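Local coordinates for galectin (Danio rerio, PDB 6E20), which binds beta-galactoside glycans as a galectin-1-like lectin and probably acts in innate immunity, including recognition of a viral envelope glycoprotein, at residues I87-T99 against I106-K118. Sequence-based numbering, arbitrary orientation.
Sequences IKITFTNEEFLVT and IHFPNRQGSEKYK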
loop_
_atom_site.group_PDB
_atom_site.type_symbol
_atom_site.label_atom_id
_atom_site.label_comp_id
_atom_site.label_asym_id
_atom_site.label_seq_id
_atom_site.Cartn_x
_atom_site.Cartn_y
_atom_site.Cartn_z
ATOM N N ILE B 87 7.898 -9.912 5.036
ATOM C CA ILE B 87 9.276 -9.368 4.848
ATOM C C ILE B 87 9.327 -7.971 5.475
ATOM O O ILE B 87 8.352 -7.194 5.318
ATOM C CB ILE B 87 9.618 -9.316 3.351
ATOM C CG1 ILE B 87 9.650 -10.714 2.730
ATOM C CG2 ILE B 87 10.906 -8.559 3.090
ATOM C CD1 ILE B 87 9.595 -10.685 1.207
ATOM N N LYS B 88 10.418 -7.668 6.182
ATOM C CA LYS B 88 10.678 -6.328 6.754
ATOM C C LYS B 88 11.898 -5.783 6.044
ATOM O O LYS B 88 12.801 -6.591 5.735
ATOM C CB LYS B 88 10.898 -6.387 8.267
ATOM C CG LYS B 88 9.714 -6.950 9.027
ATOM C CD LYS B 88 9.669 -6.517 10.459
ATOM C CE LYS B 88 8.297 -6.725 11.056
ATOM N NZ LYS B 88 8.321 -6.437 12.506
ATOM N N ILE B 89 11.868 -4.492 5.737
ATOM C CA ILE B 89 13.011 -3.759 5.126
ATOM C C ILE B 89 13.230 -2.502 5.951
ATOM O O ILE B 89 12.280 -1.702 6.076
ATOM C CB ILE B 89 12.767 -3.450 3.637
ATOM C CG1 ILE B 89 12.441 -4.741 2.884
ATOM C CG2 ILE B 89 13.950 -2.704 3.008
ATOM C CD1 ILE B 89 12.318 -4.564 1.407
ATOM N N THR B 90 14.432 -2.390 6.510
ATOM C CA THR B 90 14.975 -1.190 7.167
ATOM C C THR B 90 16.056 -0.607 6.255
ATOM O O THR B 90 16.805 -1.387 5.646
ATOM C CB THR B 90 15.584 -1.590 8.514
ATOM O OG1 THR B 90 14.578 -2.297 9.242
ATOM C CG2 THR B 90 16.054 -0.394 9.299
ATOM N N PHE B 91 16.224 0.702 6.186
ATOM C CA PHE B 91 17.448 1.210 5.519
ATOM C C PHE B 91 18.018 2.449 6.179
ATOM O O PHE B 91 17.342 3.168 6.936
ATOM C CB PHE B 91 17.237 1.465 4.026
ATOM C CG PHE B 91 16.536 2.738 3.644
ATOM C CD1 PHE B 91 15.188 2.912 3.922
ATOM C CD2 PHE B 91 17.187 3.697 2.887
ATOM C CE1 PHE B 91 14.521 4.057 3.502
ATOM C CE2 PHE B 91 16.516 4.835 2.459
ATOM C CZ PHE B 91 15.185 5.014 2.768
ATOM N N THR B 92 19.279 2.648 5.824
ATOM C CA THR B 92 20.171 3.737 6.254
ATOM C C THR B 92 20.717 4.302 4.951
ATOM O O THR B 92 20.510 3.636 3.914
ATOM C CB THR B 92 21.254 3.178 7.190
ATOM O OG1 THR B 92 21.978 2.190 6.447
ATOM C CG2 THR B 92 20.698 2.537 8.444
ATOM N N ASN B 93 21.432 5.426 5.001
ATOM C CA ASN B 93 22.156 5.970 3.823
ATOM C C ASN B 93 22.994 4.845 3.203
ATOM O O ASN B 93 23.180 4.850 1.970
ATOM C CB ASN B 93 23.082 7.127 4.204
ATOM C CG ASN B 93 22.347 8.332 4.748
ATOM O OD1 ASN B 93 22.481 9.430 4.211
ATOM N ND2 ASN B 93 21.587 8.152 5.815
ATOM N N GLU B 94 23.518 3.936 4.030
ATOM C CA GLU B 94 24.534 2.928 3.606
ATOM C C GLU B 94 23.846 1.694 3.001
ATOM O O GLU B 94 24.332 1.203 1.957
ATOM C CB GLU B 94 25.439 2.523 4.774
ATOM C CG GLU B 94 26.270 3.670 5.349
ATOM C CD GLU B 94 25.497 4.662 6.205
ATOM O OE1 GLU B 94 24.533 4.249 6.889
ATOM O OE2 GLU B 94 25.859 5.845 6.172
ATOM N N GLU B 95 22.804 1.142 3.613
ATOM C CA GLU B 95 22.298 -0.167 3.091
ATOM C C GLU B 95 20.846 -0.448 3.477
ATOM O O GLU B 95 20.302 0.195 4.396
ATOM C CB GLU B 95 23.236 -1.322 3.462
ATOM C CG GLU B 95 23.219 -1.688 4.920
ATOM C CD GLU B 95 24.029 -2.904 5.352
ATOM O OE1 GLU B 95 23.804 -3.301 6.473
ATOM O OE2 GLU B 95 24.927 -3.411 4.619
ATOM N N PHE B 96 20.231 -1.366 2.727
ATOM C CA PHE B 96 18.934 -1.981 3.068
ATOM C C PHE B 96 19.194 -3.215 3.920
ATOM O O PHE B 96 20.093 -4.014 3.592
ATOM C CB PHE B 96 18.159 -2.390 1.820
ATOM C CG PHE B 96 17.821 -1.221 0.951
ATOM C CD1 PHE B 96 18.719 -0.781 -0.018
ATOM C CD2 PHE B 96 16.632 -0.533 1.137
ATOM C CE1 PHE B 96 18.403 0.291 -0.830
ATOM C CE2 PHE B 96 16.311 0.526 0.305
ATOM C CZ PHE B 96 17.202 0.938 -0.668
ATOM N N LEU B 97 18.396 -3.384 4.960
ATOM C CA LEU B 97 18.426 -4.617 5.788
ATOM C C LEU B 97 17.076 -5.299 5.631
ATOM O O LEU B 97 16.112 -4.817 6.194
ATOM C CB LEU B 97 18.719 -4.269 7.253
ATOM C CG LEU B 97 19.044 -5.457 8.165
ATOM C CD1 LEU B 97 17.847 -6.376 8.351
ATOM C CD2 LEU B 97 20.228 -6.245 7.632
ATOM N N VAL B 98 17.057 -6.400 4.898
ATOM C CA VAL B 98 15.848 -7.232 4.683
ATOM C C VAL B 98 15.828 -8.318 5.743
ATOM O O VAL B 98 16.781 -9.107 5.788
ATOM C CB VAL B 98 15.831 -7.851 3.280
ATOM C CG1 VAL B 98 14.550 -8.630 3.033
ATOM C CG2 VAL B 98 16.060 -6.786 2.230
ATOM N N THR B 99 14.766 -8.360 6.530
ATOM C CA THR B 99 14.470 -9.491 7.437
ATOM C C THR B 99 13.450 -10.379 6.716
ATOM O O THR B 99 12.350 -9.905 6.363
ATOM C CB THR B 99 14.070 -8.998 8.835
ATOM O OG1 THR B 99 15.045 -8.024 9.245
ATOM C CG2 THR B 99 13.953 -10.126 9.832
ATOM N N ILE B 106 19.259 -10.153 4.851
ATOM C CA ILE B 106 20.022 -9.815 3.620
ATOM C C ILE B 106 20.494 -8.377 3.792
ATOM O O ILE B 106 19.654 -7.531 4.158
ATOM C CB ILE B 106 19.155 -9.939 2.350
ATOM C CG1 ILE B 106 18.562 -11.333 2.193
ATOM C CG2 ILE B 106 19.943 -9.524 1.111
ATOM C CD1 ILE B 106 17.543 -11.450 1.073
ATOM N N HIS B 107 21.770 -8.113 3.515
ATOM C CA HIS B 107 22.371 -6.759 3.528
ATOM C C HIS B 107 22.602 -6.405 2.070
ATOM O O HIS B 107 23.269 -7.180 1.411
ATOM C CB HIS B 107 23.681 -6.747 4.328
ATOM C CG HIS B 107 23.494 -6.990 5.787
ATOM N ND1 HIS B 107 23.116 -8.226 6.297
ATOM C CD2 HIS B 107 23.608 -6.162 6.849
ATOM C CE1 HIS B 107 22.999 -8.141 7.611
ATOM N NE2 HIS B 107 23.292 -6.876 7.978
ATOM N N PHE B 108 22.005 -5.333 1.567
ATOM C CA PHE B 108 22.225 -4.864 0.175
ATOM C C PHE B 108 22.550 -3.377 0.226
ATOM O O PHE B 108 21.814 -2.623 0.852
ATOM C CB PHE B 108 21.012 -5.162 -0.712
ATOM C CG PHE B 108 21.225 -4.711 -2.138
ATOM C CD1 PHE B 108 21.877 -5.522 -3.047
ATOM C CD2 PHE B 108 20.858 -3.442 -2.540
ATOM C CE1 PHE B 108 22.134 -5.074 -4.335
ATOM C CE2 PHE B 108 21.097 -3.009 -3.837
ATOM C CZ PHE B 108 21.737 -3.819 -4.728
ATOM N N PRO B 109 23.658 -2.910 -0.386
ATOM C CA PRO B 109 23.997 -1.499 -0.322
ATOM C C PRO B 109 22.946 -0.603 -0.978
ATOM O O PRO B 109 22.409 -0.907 -2.048
ATOM C CB PRO B 109 25.349 -1.412 -1.040
ATOM C CG PRO B 109 25.311 -2.573 -1.993
ATOM C CD PRO B 109 24.622 -3.665 -1.195
ATOM N N ASN B 110 22.715 0.529 -0.322
ATOM C CA ASN B 110 21.946 1.668 -0.864
ATOM C C ASN B 110 22.854 2.495 -1.774
ATOM O O ASN B 110 23.201 3.635 -1.384
ATOM C CB ASN B 110 21.336 2.483 0.273
ATOM C CG ASN B 110 20.384 3.558 -0.196
ATOM O OD1 ASN B 110 20.052 4.448 0.586
ATOM N ND2 ASN B 110 19.968 3.516 -1.453
ATOM N N ARG B 111 23.150 1.976 -2.968
ATOM C CA ARG B 111 24.064 2.616 -3.963
ATOM C C ARG B 111 23.484 3.952 -4.432
ATOM O O ARG B 111 24.286 4.888 -4.629
ATOM C CB ARG B 111 24.307 1.734 -5.183
ATOM C CG ARG B 111 24.888 0.373 -4.837
ATOM C CD ARG B 111 24.583 -0.603 -5.946
ATOM N NE ARG B 111 25.292 -1.860 -5.815
ATOM C CZ ARG B 111 24.972 -2.982 -6.448
ATOM N NH1 ARG B 111 23.917 -3.027 -7.242
ATOM N NH2 ARG B 111 25.687 -4.074 -6.252
ATOM N N GLN B 112 22.160 4.050 -4.599
ATOM C CA GLN B 112 21.500 5.312 -5.036
ATOM C C GLN B 112 21.737 6.392 -3.972
ATOM O O GLN B 112 21.790 7.542 -4.340
ATOM C CB GLN B 112 20.029 5.076 -5.388
ATOM C CG GLN B 112 19.240 6.330 -5.796
ATOM C CD GLN B 112 19.588 6.919 -7.147
ATOM O OE1 GLN B 112 19.112 7.993 -7.530
ATOM N NE2 GLN B 112 20.403 6.208 -7.901
ATOM N N GLY B 113 21.846 6.031 -2.699
ATOM C CA GLY B 113 22.295 6.941 -1.626
ATOM C C GLY B 113 21.187 7.790 -1.025
ATOM O O GLY B 113 21.481 8.476 -0.019
ATOM N N SER B 114 19.965 7.783 -1.577
ATOM C CA SER B 114 18.889 8.696 -1.103
ATOM C C SER B 114 18.410 8.223 0.273
ATOM O O SER B 114 18.634 7.040 0.619
ATOM C CB SER B 114 17.763 8.850 -2.084
ATOM O OG SER B 114 18.257 9.013 -3.405
ATOM N N GLU B 115 17.838 9.150 1.052
ATOM C CA GLU B 115 17.241 8.908 2.390
ATOM C C GLU B 115 15.713 8.791 2.291
ATOM O O GLU B 115 15.096 8.516 3.331
ATOM C CB GLU B 115 17.636 10.036 3.348
ATOM C CG GLU B 115 19.088 9.927 3.796
ATOM C CD GLU B 115 19.644 11.155 4.491
ATOM O OE1 GLU B 115 19.235 11.399 5.635
ATOM O OE2 GLU B 115 20.465 11.869 3.869
ATOM N N LYS B 116 15.128 8.962 1.101
ATOM C CA LYS B 116 13.660 8.842 0.908
ATOM C C LYS B 116 13.343 8.300 -0.483
ATOM O O LYS B 116 13.864 8.840 -1.447
ATOM C CB LYS B 116 13.005 10.209 1.105
ATOM C CG LYS B 116 11.486 10.198 1.209
ATOM C CD LYS B 116 10.916 11.550 1.599
ATOM C CE LYS B 116 11.082 12.600 0.515
ATOM N NZ LYS B 116 10.806 13.957 1.037
ATOM N N TYR B 117 12.451 7.307 -0.549
ATOM C CA TYR B 117 11.967 6.646 -1.788
ATOM C C TYR B 117 10.430 6.661 -1.804
ATOM O O TYR B 117 9.822 6.230 -0.827
ATOM C CB TYR B 117 12.558 5.235 -1.848
ATOM C CG TYR B 117 14.057 5.233 -2.011
ATOM C CD1 TYR B 117 14.623 5.789 -3.142
ATOM C CD2 TYR B 117 14.904 4.716 -1.042
ATOM C CE1 TYR B 117 15.989 5.808 -3.332
ATOM C CE2 TYR B 117 16.283 4.716 -1.220
ATOM C CZ TYR B 117 16.827 5.275 -2.367
ATOM O OH TYR B 117 18.177 5.338 -2.577
ATOM N N LYS B 118 9.833 7.162 -2.888
ATOM C CA LYS B 118 8.365 7.371 -3.022
ATOM C C LYS B 118 7.804 6.516 -4.176
ATOM O O LYS B 118 6.597 6.681 -4.516
ATOM C CB LYS B 118 8.102 8.870 -3.167
ATOM C CG LYS B 118 8.435 9.656 -1.903
ATOM C CD LYS B 118 8.488 11.164 -2.072
ATOM C CE LYS B 118 7.344 11.730 -2.878
ATOM N NZ LYS B 118 7.347 13.213 -2.837
#
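Phe96 and Phe108 form a hydrogen-bonded antiparallel pair: Phe96 N gives its hydrogen to Phe108 O at 2.8 Å, and Phe108 N returns one to Phe96 O. Two residues along, Val98 and Ile106 form the next hydrogen-bonded pair, again with two reciprocal bonds, their branched CB atoms 4.0 Å apart on the buried face, where beta-branched and aromatic residues suit both extended backbone and core. On the other face, Leu97 CD2 sits over one face of the His107 ring, 3.3 Å from its centroid, a CH-pi contact on the more exposed side of the sheet. Beyond the strand pair, Asn110 N reaches Glu94 O at 2.9 Å, the donor lying 39° out of the carbonyl plane as the chain turns away. The type I turn Asn110 to Gly113, whose glycine takes a positive phi, then carries the chain to the opposite sheet. There Tyr117 CE2 meets Phe91 CE2 at 3.7 Å and Phe96 CZ at 3.9 Å. With CG beside the backbone N (chi1 -62°), the Phe96 ring reaches inward to this cluster and also packs on Ala42 and Leu43 of strand 40-47. Thr92 OG1 accepts from Glu95 N in an ST motif, within the turn that joins strand 85-91 to strand 95-99. Backbone bonds thus fix the edge of one sheet of the galectin jelly-roll sandwich, while aromatic rings from both sheets, Phe91, Phe96 and Tyr117, meet between them.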